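Local atomic coordinates of trimeric intracellular cation channel type 1B.2 (Caenorhabditis elegans, PDB entry 5EIK), a protein that forms a homotrimeric potassium channel of the endoplasmic reticulum membrane, binds PIP2, and may supply counter-ions during calcium release. Residues K26-F31 with H92-L97; A34-T39 with L68-G73; S53-H58 with V105-F110. All blocks are in the same frame, centred on the assembly; numbering follows the deposited sequence.

Contact 1: K26-F31 with H92-L97; sequences KLYPYF and HADILL. With DMU (decyl-beta-D-maltopyranoside), chain J; DMU (decyl-beta-D-maltopyranoside), chain K.
At the probably lumenal rim of the helix bundle, Tyr28 and Pro29 lead into helix 30-47 and pack on the first turns of helix 92-107. The peptide bond before Pro29 is cis, and Pro29 CB lies over the centre of the Tyr28 ring, 3.6 Å above its plane. Leu97 closes against this pair. Its CD2 branch sits 3.6 Å from Tyr28 CE1 and also 3.6 Å from Pro29 CB. The Tyr28 and Leu97 side chains run past each other in opposite directions. CG of Tyr28 is anti to the backbone N (chi1 -177°), which carries the phenol toward Ala93. There Tyr28 OH comes 4.0 Å from Ala93 CB. Asp94 OD1 lies oblique to the same ring, 4.0 Å from Tyr28 CD1. A water donates to Ala93 O at 2.7 Å. Its separation from Tyr28 OH is doubtfully short. Tyr28 OH also lies 2.6 Å from O2 of the decyl maltoside of chain J, near the ring plane, but the use of its proton is not settled. No direct hydrogen bond joins the two segments. The contact is therefore a small apolar seam, and its polar edge is served by water and detergent sugar.

Contact 2: A34-T39 with L68-G73; sequences AHYVLT and LMSFAG
The side chains of His35 and Tyr36 leave helix 30-47 by different first torsions. CG of His35 is anti to the backbone N (chi1 168°), which extends the imidazole toward Ser70. CG of Tyr36 lies beside its backbone N (chi1 -59°), and the phenol reaches Phe71. His35 NE2 donates to Ser70 O at 2.9 Å. The bond is bent, with an N-H...O angle of 144°. The oxygen lies in the imidazole plane, while the donor is tilted from the carbonyl plane. Thr39 lies beside this ring: OG1 sits over one face, toward the rim, and donates to His35 O at 2.8 Å. That carbonyl also accepts the backbone N-H of Thr39, so two bonds grip it. The methyl of Thr39 faces the other segment. Its CG2 presses tightly on Met69 CB at 3.4 Å and lies 3.5 Å from Ser70 OG. The Ser70 hydroxyl itself is bonded back to Cys66 O in its own helix. Tyr36 OH comes 3.4 Å from Phe71 CZ. The two rings meet obliquely, with centroids 5.4 Å apart. Helix 92-107 adds Leu97 against Tyr36 and Ile95 against Phe71. His35 also packs on Lys130, a PIP2-binding residue. The second transmembrane helix is discontinuous here: helix 59-70 ends, Phe71 leaves helical geometry, and helix 72-81 begins. A carbonyl at such a break, held by a side chain of the first transmembrane helix, fits the interrupted-helix architecture of the TRIC channel fold.

Contact 3: S53-H58 with V105-F110; sequences SFSRKH and VFYSPF. With DMU (decyl-beta-D-maltopyranoside), chain M.
Tyr107 OH donates to Ser55 O at 2.6 Å, the one hydrogen bond between the two segments. It ties helix 51-57 to the end of helix 92-107. The oxygen lies at the ring edge, in the plane of the phenol. Relative to the carbonyl, the hydroxyl stands well above the plane, 60° out of it, and does not use a lone pair. Ser55 also packs with its side chain. Its OG sits between the backbone N and the carbonyl carbon (chi1 64°) and bonds to Ile52 O in the preceding turn. Its CB meets the Phe106 ring obliquely, 3.5 Å from CD2. Phe106 in turn sets its CB over the centre of the Tyr107 ring, 3.8 Å above the plane. Arg56 covers more of the tyrosine. Its chain is extended from CG to NE and runs past Tyr107 in the opposite direction. Arg56 CG is 3.9 Å from Tyr107 CE1. Further out, Tyr107 CD1 lies over one face of the guanidinium, 3.8 Å from Arg56 NH1. The two planes are 58° apart, so the groups are not stacked. At the end of helix 51-57, His58 ND1 makes a weak bond to Phe54 O. Nearby, Lys57 O accepts a hydrogen bond from Lys196 of a neighbouring subunit. Arg56 and Tyr107 both touch a bound phosphatidylcholine, together with Leu96, Ser99, Ile100 and Tyr103. The arrangement is that of a lipid pocket at the membrane surface, probably on the cytoplasmic side.

In the fold
Contact 2 is buried and lies nearest the centre of the chain. Contact 3 is also buried but lies farthest from that centre. Contact 1 is a surface contact. Contacts 1 and 2 share helix 30-47 and touch directly, through residues at the start of helix 92-107. Contacts 1 and 3 share helix 92-107, near its two ends, with centres about 22 Å apart. Both also reach the second subunit. The chemistry follows position. Contact 1 relies on apolar packing, water and detergent. Contacts 2 and 3 each fix a backbone carbonyl with an aromatic side chain, imidazole in the interior and phenol beside bound lipid.

Contact 1: K26-F31 with H92-L97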
loop_
_atom_site.group_PDB
_atom_site.type_symbol
_atom_site.label_atom_id
_atom_site.label_comp_id
_atom_site.label_asym_id
_atom_site.label_seq_id
_atom_site.Cartn_x
_atom_site.Cartn_y
_atom_site.Cartn_z
ATOM N N LYS A 26 23.576 -23.475 6.900
ATOM C CA LYS A 26 23.700 -22.475 5.848
ATOM C C LYS A 26 22.480 -22.641 4.934
ATOM O O LYS A 26 22.383 -23.603 4.166
ATOM C CB LYS A 26 24.992 -22.675 5.054
ATOM C CG LYS A 26 25.216 -21.592 4.012
ATOM C CD LYS A 26 25.319 -20.222 4.666
ATOM C CE LYS A 26 24.731 -19.134 3.777
ATOM N NZ LYS A 26 23.250 -19.264 3.633
ATOM N N LEU A 27 21.552 -21.695 5.036
ATOM C CA LEU A 27 20.311 -21.725 4.269
ATOM C C LEU A 27 20.479 -21.694 2.755
ATOM O O LEU A 27 19.761 -22.386 2.028
ATOM C CB LEU A 27 19.410 -20.583 4.731
ATOM C CG LEU A 27 19.104 -20.657 6.234
ATOM C CD1 LEU A 27 18.135 -19.560 6.609
ATOM C CD2 LEU A 27 18.515 -22.021 6.577
ATOM N N TYR A 28 21.422 -20.893 2.277
ATOM C CA TYR A 28 21.677 -20.814 0.848
ATOM C C TYR A 28 22.533 -22.023 0.429
ATOM O O TYR A 28 23.519 -22.358 1.088
ATOM C CB TYR A 28 22.417 -19.513 0.521
ATOM C CG TYR A 28 22.661 -19.313 -0.953
ATOM C CD1 TYR A 28 21.687 -18.737 -1.773
ATOM C CD2 TYR A 28 23.862 -19.711 -1.538
ATOM C CE1 TYR A 28 21.911 -18.561 -3.140
ATOM C CE2 TYR A 28 24.092 -19.544 -2.894
ATOM C CZ TYR A 28 23.116 -18.965 -3.690
ATOM O OH TYR A 28 23.355 -18.776 -5.030
ATOM N N PRO A 29 22.165 -22.692 -0.676
ATOM C CA PRO A 29 21.016 -22.375 -1.530
ATOM C C PRO A 29 19.857 -23.367 -1.393
ATOM O O PRO A 29 18.775 -23.139 -1.922
ATOM C CB PRO A 29 21.626 -22.431 -2.918
ATOM C CG PRO A 29 22.489 -23.675 -2.800
ATOM C CD PRO A 29 23.137 -23.527 -1.411
ATOM N N TYR A 30 20.079 -24.459 -0.672
ATOM C CA TYR A 30 19.055 -25.487 -0.541
ATOM C C TYR A 30 17.826 -25.173 0.290
ATOM O O TYR A 30 16.705 -25.531 -0.091
ATOM C CB TYR A 30 19.698 -26.788 -0.064
ATOM C CG TYR A 30 20.648 -27.337 -1.094
ATOM C CD1 TYR A 30 20.191 -27.699 -2.361
ATOM C CD2 TYR A 30 22.013 -27.440 -0.834
ATOM C CE1 TYR A 30 21.070 -28.144 -3.348
ATOM C CE2 TYR A 30 22.900 -27.883 -1.811
ATOM C CZ TYR A 30 22.421 -28.232 -3.066
ATOM O OH TYR A 30 23.288 -28.665 -4.047
ATOM N N PHE A 31 17.994 -24.524 1.428
ATOM C CA PHE A 31 16.808 -24.213 2.194
ATOM C C PHE A 31 16.053 -23.088 1.477
ATOM O O PHE A 31 14.822 -23.071 1.457
ATOM C CB PHE A 31 17.178 -23.842 3.627
ATOM C CG PHE A 31 17.641 -25.021 4.450
ATOM C CD1 PHE A 31 18.947 -25.499 4.340
ATOM C CD2 PHE A 31 16.763 -25.663 5.324
ATOM C CE1 PHE A 31 19.370 -26.597 5.091
ATOM C CE2 PHE A 31 17.173 -26.760 6.077
ATOM C CZ PHE A 31 18.480 -27.229 5.963
ATOM N N HIS A 92 21.542 -10.121 -5.151
ATOM C CA HIS A 92 21.706 -10.736 -6.458
ATOM C C HIS A 92 21.661 -12.253 -6.465
ATOM O O HIS A 92 20.897 -12.847 -7.223
ATOM C CB HIS A 92 22.998 -10.227 -7.096
ATOM C CG HIS A 92 23.043 -8.736 -7.231
ATOM N ND1 HIS A 92 23.137 -7.893 -6.142
ATOM C CD2 HIS A 92 22.959 -7.932 -8.318
ATOM C CE1 HIS A 92 23.106 -6.638 -6.553
ATOM N NE2 HIS A 92 22.998 -6.633 -7.870
ATOM N N ALA A 93 22.467 -12.882 -5.622
ATOM C CA ALA A 93 22.473 -14.337 -5.552
ATOM C C ALA A 93 21.060 -14.871 -5.284
ATOM O O ALA A 93 20.611 -15.811 -5.949
ATOM C CB ALA A 93 23.437 -14.815 -4.455
ATOM N N ASP A 94 20.367 -14.268 -4.319
ATOM C CA ASP A 94 19.007 -14.693 -3.977
ATOM C C ASP A 94 18.043 -14.546 -5.141
ATOM O O ASP A 94 17.301 -15.476 -5.463
ATOM C CB ASP A 94 18.455 -13.891 -2.795
ATOM C CG ASP A 94 19.149 -14.209 -1.497
ATOM O OD1 ASP A 94 19.682 -15.333 -1.361
ATOM O OD2 ASP A 94 19.146 -13.335 -0.607
ATOM N N ILE A 95 18.051 -13.373 -5.767
ATOM C CA ILE A 95 17.162 -13.113 -6.890
ATOM C C ILE A 95 17.455 -14.047 -8.048
ATOM O O ILE A 95 16.536 -14.509 -8.732
ATOM C CB ILE A 95 17.280 -11.657 -7.370
ATOM C CG1 ILE A 95 16.964 -10.716 -6.212
ATOM C CG2 ILE A 95 16.325 -11.398 -8.517
ATOM C CD1 ILE A 95 15.627 -10.987 -5.559
ATOM N N LEU A 96 18.732 -14.338 -8.272
ATOM C CA LEU A 96 19.084 -15.241 -9.360
ATOM C C LEU A 96 18.553 -16.639 -9.068
ATOM O O LEU A 96 17.888 -17.239 -9.911
ATOM C CB LEU A 96 20.593 -15.312 -9.564
ATOM C CG LEU A 96 20.963 -16.267 -10.702
ATOM C CD1 LEU A 96 20.340 -15.807 -12.013
ATOM C CD2 LEU A 96 22.443 -16.317 -10.843
ATOM N N LEU A 97 18.830 -17.148 -7.867
ATOM C CA LEU A 97 18.365 -18.479 -7.487
ATOM C C LEU A 97 16.836 -18.539 -7.571
ATOM O O LEU A 97 16.268 -19.528 -8.037
ATOM C CB LEU A 97 18.833 -18.838 -6.067
ATOM C CG LEU A 97 18.392 -20.202 -5.501
ATOM C CD1 LEU A 97 18.870 -21.336 -6.386
ATOM C CD2 LEU A 97 18.934 -20.388 -4.097
HETATM C C1 DMU J . 27.158 -15.611 -13.135
HETATM C C2 DMU J . 26.826 -17.033 -12.648
HETATM C C3 DMU J . 26.660 -17.061 -11.111
HETATM C C4 DMU J . 25.691 -15.933 -10.641
HETATM O O5 DMU J . 26.141 -14.634 -11.094
HETATM C C6 DMU J . 26.111 -14.598 -12.548
HETATM O O7 DMU J . 26.157 -18.317 -10.756
HETATM O O16 DMU J . 26.401 -13.235 -12.973
HETATM C C18 DMU J . 25.853 -12.952 -14.302
HETATM C C19 DMU J . 24.460 -13.573 -14.522
HETATM C C22 DMU J . 23.527 -12.538 -15.117
HETATM C C25 DMU J . 22.256 -13.243 -15.572
HETATM C C28 DMU J . 21.444 -12.304 -16.453
HETATM C C31 DMU J . 20.504 -13.141 -17.305
HETATM C C34 DMU J . 19.066 -12.858 -16.875
HETATM C C37 DMU J . 18.114 -13.341 -17.963
HETATM C C40 DMU J . 16.850 -12.487 -17.937
HETATM C C43 DMU J . 16.605 -11.917 -19.336
HETATM O O49 DMU J . 27.121 -15.624 -14.579
HETATM O O55 DMU J . 27.913 -17.908 -13.011
HETATM C C57 DMU J . 25.570 -15.908 -9.099
HETATM O O61 DMU J . 24.407 -15.136 -8.746
HETATM C C5 DMU J . 26.690 -20.576 -9.863
HETATM C C7 DMU J . 25.674 -20.436 -8.726
HETATM C C8 DMU J . 26.329 -19.632 -7.505
HETATM C C9 DMU J . 26.845 -18.334 -7.983
HETATM O O1 DMU J . 27.670 -18.430 -9.135
HETATM C C10 DMU J . 27.159 -19.129 -10.254
HETATM O O2 DMU J . 25.353 -19.473 -6.621
HETATM O O3 DMU J . 26.050 -21.119 -10.989
HETATM O O4 DMU J . 25.223 -21.670 -8.241
HETATM C C11 DMU J . 27.575 -17.615 -6.837
HETATM O O6 DMU J . 27.976 -16.331 -7.254
HETATM C C1 DMU K . 23.450 -27.176 4.817
HETATM C C2 DMU K . 24.895 -27.133 5.380
HETATM C C3 DMU K . 25.231 -28.476 6.202
HETATM C C4 DMU K . 24.773 -29.685 5.413
HETATM O O5 DMU K . 23.364 -29.607 5.157
HETATM C C6 DMU K . 23.136 -28.559 4.190
HETATM O O7 DMU K . 26.782 -28.746 6.434
HETATM O O16 DMU K . 21.761 -28.586 3.771
HETATM C C18 DMU K . 21.656 -29.539 2.703
HETATM C C19 DMU K . 20.195 -29.600 2.246
HETATM C C22 DMU K . 19.857 -31.005 1.764
HETATM C C25 DMU K . 18.498 -31.397 2.336
HETATM C C28 DMU K . 18.197 -32.844 1.943
HETATM C C31 DMU K . 16.729 -33.165 2.224
HETATM C C34 DMU K . 15.911 -32.961 0.941
HETATM C C37 DMU K . 14.634 -33.812 0.994
HETATM C C40 DMU K . 13.493 -33.067 0.291
HETATM C C43 DMU K . 13.479 -33.443 -1.197
HETATM O O49 DMU K . 23.328 -26.176 3.803
HETATM O O55 DMU K . 25.001 -25.965 6.223
HETATM C C57 DMU K . 25.072 -30.952 6.213
HETATM O O61 DMU K . 24.886 -32.101 5.384
HETATM C C5 DMU K . 28.517 -27.594 7.680
HETATM C C7 DMU K . 29.201 -28.799 8.345
HETATM C C8 DMU K . 28.599 -29.141 9.652
HETATM C C9 DMU K . 27.085 -29.391 9.477
HETATM O O1 DMU K . 26.468 -28.277 8.875
HETATM C C10 DMU K . 27.022 -27.861 7.569
HETATM O O2 DMU K . 29.185 -30.294 10.129
HETATM O O3 DMU K . 29.034 -27.316 6.423
HETATM O O4 DMU K . 30.615 -28.516 8.550
HETATM C C11 DMU K . 26.397 -29.746 10.796
HETATM O O6 DMU K . 25.030 -30.102 10.580
HETATM O O HOH W 1 22.459 -17.561 -6.954
#

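Contact 2: A34-T39 with L68-G73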
loop_
_atom_site.group_PDB
_atom_site.type_symbol
_atom_site.label_atom_id
_atom_site.label_comp_id
_atom_site.label_asym_id
_atom_site.label_seq_id
_atom_site.Cartn_x
_atom_site.Cartn_y
_atom_site.Cartn_z
ATOM N N ALA A 34 14.099 -24.449 -1.514
ATOM C CA ALA A 34 12.904 -25.153 -1.066
ATOM C C ALA A 34 11.772 -24.142 -0.908
ATOM O O ALA A 34 10.645 -24.382 -1.341
ATOM C CB ALA A 34 13.163 -25.863 0.270
ATOM N N HIS A 35 12.080 -23.015 -0.272
ATOM C CA HIS A 35 11.094 -21.963 -0.081
ATOM C C HIS A 35 10.636 -21.414 -1.450
ATOM O O HIS A 35 9.439 -21.258 -1.690
ATOM C CB HIS A 35 11.686 -20.844 0.783
ATOM C CG HIS A 35 10.861 -19.594 0.801
ATOM N ND1 HIS A 35 9.600 -19.541 1.351
ATOM C CD2 HIS A 35 11.109 -18.357 0.307
ATOM C CE1 HIS A 35 9.106 -18.327 1.192
ATOM N NE2 HIS A 35 9.999 -17.590 0.560
ATOM N N TYR A 36 11.580 -21.140 -2.349
ATOM C CA TYR A 36 11.223 -20.633 -3.674
ATOM C C TYR A 36 10.330 -21.616 -4.424
ATOM O O TYR A 36 9.326 -21.215 -5.020
ATOM C CB TYR A 36 12.463 -20.354 -4.526
ATOM C CG TYR A 36 13.417 -19.361 -3.921
ATOM C CD1 TYR A 36 12.951 -18.256 -3.203
ATOM C CD2 TYR A 36 14.792 -19.529 -4.057
ATOM C CE1 TYR A 36 13.841 -17.350 -2.630
ATOM C CE2 TYR A 36 15.689 -18.634 -3.495
ATOM C CZ TYR A 36 15.210 -17.550 -2.782
ATOM O OH TYR A 36 16.111 -16.688 -2.212
ATOM N N VAL A 37 10.700 -22.896 -4.393
ATOM C CA VAL A 37 9.920 -23.925 -5.066
ATOM C C VAL A 37 8.491 -23.950 -4.549
ATOM O O VAL A 37 7.547 -23.904 -5.332
ATOM C CB VAL A 37 10.539 -25.334 -4.893
ATOM C CG1 VAL A 37 9.611 -26.387 -5.480
ATOM C CG2 VAL A 37 11.874 -25.400 -5.600
ATOM N N LEU A 38 8.327 -24.019 -3.234
ATOM C CA LEU A 38 6.990 -24.043 -2.663
ATOM C C LEU A 38 6.225 -22.749 -2.973
ATOM O O LEU A 38 5.026 -22.777 -3.268
ATOM C CB LEU A 38 7.066 -24.288 -1.148
ATOM C CG LEU A 38 7.505 -25.714 -0.767
ATOM C CD1 LEU A 38 7.681 -25.861 0.747
ATOM C CD2 LEU A 38 6.460 -26.693 -1.267
ATOM N N THR A 39 6.913 -21.612 -2.928
ATOM C CA THR A 39 6.265 -20.345 -3.235
ATOM C C THR A 39 5.760 -20.351 -4.689
ATOM O O THR A 39 4.629 -19.934 -4.966
ATOM C CB THR A 39 7.244 -19.149 -3.036
ATOM O OG1 THR A 39 7.625 -19.062 -1.659
ATOM C CG2 THR A 39 6.601 -17.839 -3.464
ATOM N N LEU A 68 7.736 -11.477 -5.922
ATOM C CA LEU A 68 7.075 -10.755 -4.841
ATOM C C LEU A 68 6.711 -11.680 -3.695
ATOM O O LEU A 68 6.864 -11.326 -2.528
ATOM C CB LEU A 68 5.817 -10.033 -5.334
ATOM C CG LEU A 68 6.048 -8.849 -6.275
ATOM C CD1 LEU A 68 4.805 -7.980 -6.293
ATOM C CD2 LEU A 68 7.248 -8.035 -5.810
ATOM N N MET A 69 6.227 -12.866 -4.036
ATOM C CA MET A 69 5.842 -13.836 -3.030
ATOM C C MET A 69 7.071 -14.490 -2.401
ATOM O O MET A 69 7.090 -14.768 -1.209
ATOM C CB MET A 69 4.947 -14.908 -3.650
ATOM C CG MET A 69 3.547 -14.436 -3.968
ATOM S SD MET A 69 2.654 -13.951 -2.477
ATOM C CE MET A 69 2.366 -15.551 -1.753
ATOM N N SER A 70 8.100 -14.719 -3.205
ATOM C CA SER A 70 9.302 -15.363 -2.715
ATOM C C SER A 70 10.020 -14.534 -1.681
ATOM O O SER A 70 10.684 -15.076 -0.803
ATOM C CB SER A 70 10.251 -15.669 -3.873
ATOM O OG SER A 70 9.768 -16.767 -4.634
ATOM N N PHE A 71 9.873 -13.218 -1.771
ATOM C CA PHE A 71 10.547 -12.322 -0.838
ATOM C C PHE A 71 9.571 -11.427 -0.080
ATOM O O PHE A 71 9.939 -10.358 0.414
ATOM C CB PHE A 71 11.558 -11.469 -1.602
ATOM C CG PHE A 71 12.655 -12.269 -2.231
ATOM C CD1 PHE A 71 13.686 -12.793 -1.452
ATOM C CD2 PHE A 71 12.628 -12.558 -3.589
ATOM C CE1 PHE A 71 14.676 -13.606 -2.024
ATOM C CE2 PHE A 71 13.609 -13.366 -4.170
ATOM C CZ PHE A 71 14.636 -13.890 -3.386
ATOM N N ALA A 72 8.330 -11.885 0.014
ATOM C CA ALA A 72 7.268 -11.139 0.680
ATOM C C ALA A 72 7.653 -10.603 2.056
ATOM O O ALA A 72 7.463 -9.421 2.343
ATOM C CB ALA A 72 6.026 -12.013 0.794
ATOM N N GLY A 73 8.188 -11.484 2.898
ATOM C CA GLY A 73 8.583 -11.096 4.239
ATOM C C GLY A 73 9.553 -9.932 4.270
ATOM O O GLY A 73 9.448 -9.055 5.133
#

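Contact 3: S53-H58 with V105-F110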
loop_
_atom_site.group_PDB
_atom_site.type_symbol
_atom_site.label_atom_id
_atom_site.label_comp_id
_atom_site.label_asym_id
_atom_site.label_seq_id
_atom_site.Cartn_x
_atom_site.Cartn_y
_atom_site.Cartn_z
ATOM N N SER A 53 -0.436 -21.597 -19.923
ATOM C CA SER A 53 -0.662 -20.715 -21.061
ATOM C C SER A 53 -0.414 -19.289 -20.585
ATOM O O SER A 53 0.241 -18.496 -21.262
ATOM C CB SER A 53 -2.098 -20.850 -21.582
ATOM O OG SER A 53 -3.040 -20.406 -20.621
ATOM N N PHE A 54 -0.930 -18.980 -19.400
ATOM C CA PHE A 54 -0.767 -17.660 -18.812
ATOM C C PHE A 54 0.706 -17.283 -18.670
ATOM O O PHE A 54 1.113 -16.178 -19.032
ATOM C CB PHE A 54 -1.448 -17.616 -17.441
ATOM C CG PHE A 54 -1.059 -16.425 -16.606
ATOM C CD1 PHE A 54 0.169 -16.385 -15.947
ATOM C CD2 PHE A 54 -1.910 -15.337 -16.493
ATOM C CE1 PHE A 54 0.543 -15.277 -15.192
ATOM C CE2 PHE A 54 -1.544 -14.227 -15.741
ATOM C CZ PHE A 54 -0.315 -14.196 -15.089
ATOM N N SER A 55 1.496 -18.209 -18.139
ATOM C CA SER A 55 2.914 -17.973 -17.929
ATOM C C SER A 55 3.686 -17.805 -19.235
ATOM O O SER A 55 4.691 -17.088 -19.289
ATOM C CB SER A 55 3.519 -19.121 -17.118
ATOM O OG SER A 55 3.438 -20.343 -17.833
ATOM N N ARG A 56 3.228 -18.465 -20.290
ATOM C CA ARG A 56 3.921 -18.355 -21.564
ATOM C C ARG A 56 3.553 -17.077 -22.314
ATOM O O ARG A 56 4.315 -16.601 -23.156
ATOM C CB ARG A 56 3.660 -19.610 -22.403
ATOM C CG ARG A 56 4.362 -20.834 -21.819
ATOM C CD ARG A 56 4.082 -22.113 -22.591
ATOM N NE ARG A 56 4.784 -23.262 -22.016
ATOM C CZ ARG A 56 6.104 -23.433 -22.042
ATOM N NH1 ARG A 56 6.890 -22.532 -22.620
ATOM N NH2 ARG A 56 6.642 -24.511 -21.485
ATOM N N LYS A 57 2.399 -16.507 -21.981
ATOM C CA LYS A 57 1.951 -15.270 -22.612
ATOM C C LYS A 57 2.398 -14.036 -21.831
ATOM O O LYS A 57 2.618 -12.981 -22.418
ATOM C CB LYS A 57 0.427 -15.263 -22.753
ATOM C CG LYS A 57 -0.097 -16.258 -23.772
ATOM C CD LYS A 57 -1.614 -16.260 -23.827
ATOM C CE LYS A 57 -2.135 -17.281 -24.835
ATOM N NZ LYS A 57 -1.728 -18.685 -24.512
ATOM N N HIS A 58 2.530 -14.167 -20.512
ATOM C CA HIS A 58 2.954 -13.043 -19.677
ATOM C C HIS A 58 4.071 -13.454 -18.720
ATOM O O HIS A 58 3.907 -13.439 -17.501
ATOM C CB HIS A 58 1.770 -12.506 -18.875
ATOM C CG HIS A 58 0.538 -12.293 -19.690
ATOM N ND1 HIS A 58 -0.326 -13.318 -20.014
ATOM C CD2 HIS A 58 0.028 -11.178 -20.263
ATOM C CE1 HIS A 58 -1.314 -12.843 -20.748
ATOM N NE2 HIS A 58 -1.124 -11.545 -20.915
ATOM N N VAL A 105 10.199 -24.212 -12.450
ATOM C CA VAL A 105 8.861 -24.624 -12.046
ATOM C C VAL A 105 7.823 -24.418 -13.145
ATOM O O VAL A 105 6.931 -25.245 -13.333
ATOM C CB VAL A 105 8.421 -23.884 -10.760
ATOM C CG1 VAL A 105 6.949 -24.103 -10.504
ATOM C CG2 VAL A 105 9.220 -24.400 -9.568
ATOM N N PHE A 106 7.939 -23.326 -13.887
ATOM C CA PHE A 106 6.980 -23.061 -14.948
ATOM C C PHE A 106 7.364 -23.571 -16.331
ATOM O O PHE A 106 6.488 -23.885 -17.130
ATOM C CB PHE A 106 6.691 -21.551 -15.055
ATOM C CG PHE A 106 5.775 -21.030 -13.991
ATOM C CD1 PHE A 106 6.266 -20.659 -12.741
ATOM C CD2 PHE A 106 4.411 -20.918 -14.236
ATOM C CE1 PHE A 106 5.411 -20.180 -11.752
ATOM C CE2 PHE A 106 3.547 -20.441 -13.255
ATOM C CZ PHE A 106 4.050 -20.072 -12.009
ATOM N N TYR A 107 8.656 -23.672 -16.626
ATOM C CA TYR A 107 9.048 -24.084 -17.974
ATOM C C TYR A 107 9.910 -25.327 -18.199
ATOM O O TYR A 107 10.271 -25.602 -19.341
ATOM C CB TYR A 107 9.716 -22.898 -18.664
ATOM C CG TYR A 107 8.938 -21.613 -18.522
ATOM C CD1 TYR A 107 7.671 -21.472 -19.083
ATOM C CD2 TYR A 107 9.471 -20.534 -17.821
ATOM C CE1 TYR A 107 6.953 -20.287 -18.948
ATOM C CE2 TYR A 107 8.765 -19.348 -17.680
ATOM C CZ TYR A 107 7.506 -19.228 -18.244
ATOM O OH TYR A 107 6.800 -18.055 -18.086
ATOM N N SER A 108 10.250 -26.075 -17.151
ATOM C CA SER A 108 11.074 -27.269 -17.353
ATOM C C SER A 108 10.380 -28.174 -18.364
ATOM O O SER A 108 9.160 -28.324 -18.343
ATOM C CB SER A 108 11.304 -28.032 -16.034
ATOM O OG SER A 108 10.148 -28.734 -15.617
ATOM N N PRO A 109 11.156 -28.780 -19.276
ATOM C CA PRO A 109 10.602 -29.671 -20.298
ATOM C C PRO A 109 9.858 -30.851 -19.683
ATOM O O PRO A 109 10.306 -31.436 -18.692
ATOM C CB PRO A 109 11.842 -30.099 -21.085
ATOM C CG PRO A 109 12.904 -30.087 -20.051
ATOM C CD PRO A 109 12.630 -28.804 -19.312
ATOM N N PHE A 110 8.713 -31.182 -20.270
ATOM C CA PHE A 110 7.889 -32.283 -19.788
ATOM C C PHE A 110 7.432 -31.969 -18.364
ATOM O O PHE A 110 6.866 -32.823 -17.677
ATOM C CB PHE A 110 8.680 -33.611 -19.838
ATOM C CG PHE A 110 9.211 -33.951 -21.212
ATOM C CD1 PHE A 110 8.350 -34.364 -22.227
ATOM C CD2 PHE A 110 10.565 -33.804 -21.506
ATOM C CE1 PHE A 110 8.828 -34.625 -23.522
ATOM C CE2 PHE A 110 11.057 -34.062 -22.799
ATOM C CZ PHE A 110 10.187 -34.472 -23.810
HETATM C C1 DMU M . 2.041 -7.411 -18.007
HETATM C C2 DMU M . 0.577 -7.181 -18.441
HETATM C C3 DMU M . -0.386 -8.012 -17.530
HETATM C C4 DMU M . -0.053 -7.762 -16.033
HETATM O O5 DMU M . 1.360 -7.971 -15.740
HETATM C C6 DMU M . 2.211 -7.085 -16.509
HETATM O O7 DMU M . -1.780 -7.627 -17.748
HETATM O O16 DMU M . 3.586 -7.300 -16.135
HETATM C C18 DMU M . 3.969 -6.259 -15.220
HETATM C C19 DMU M . 5.342 -6.586 -14.610
HETATM C C22 DMU M . 6.448 -6.363 -15.638
HETATM C C25 DMU M . 7.690 -7.161 -15.237
HETATM C C28 DMU M . 8.839 -6.201 -14.856
HETATM C C31 DMU M . 10.164 -6.594 -15.542
HETATM C C34 DMU M . 10.481 -8.097 -15.378
HETATM C C37 DMU M . 11.658 -8.463 -16.299
HETATM C C40 DMU M . 12.985 -8.072 -15.618
HETATM C C43 DMU M . 14.132 -8.897 -16.202
HETATM O O49 DMU M . 2.913 -6.571 -18.794
HETATM O O55 DMU M . 0.449 -7.628 -19.801
HETATM C C57 DMU M . -0.892 -8.715 -15.174
HETATM O O61 DMU M . -0.959 -8.205 -13.845
HETATM C C5 DMU M . -3.687 -7.829 -19.154
HETATM C C7 DMU M . -4.711 -7.829 -18.005
HETATM C C8 DMU M . -4.824 -9.200 -17.424
HETATM C C9 DMU M . -3.490 -9.814 -17.080
HETATM O O1 DMU M . -2.523 -9.763 -18.164
HETATM C C10 DMU M . -2.342 -8.389 -18.730
HETATM O O2 DMU M . -5.727 -9.164 -16.415
HETATM O O3 DMU M . -3.454 -6.546 -19.645
HETATM O O4 DMU M . -5.960 -7.292 -18.491
HETATM C C11 DMU M . -3.677 -11.176 -16.538
HETATM O O6 DMU M . -2.448 -11.759 -16.059
#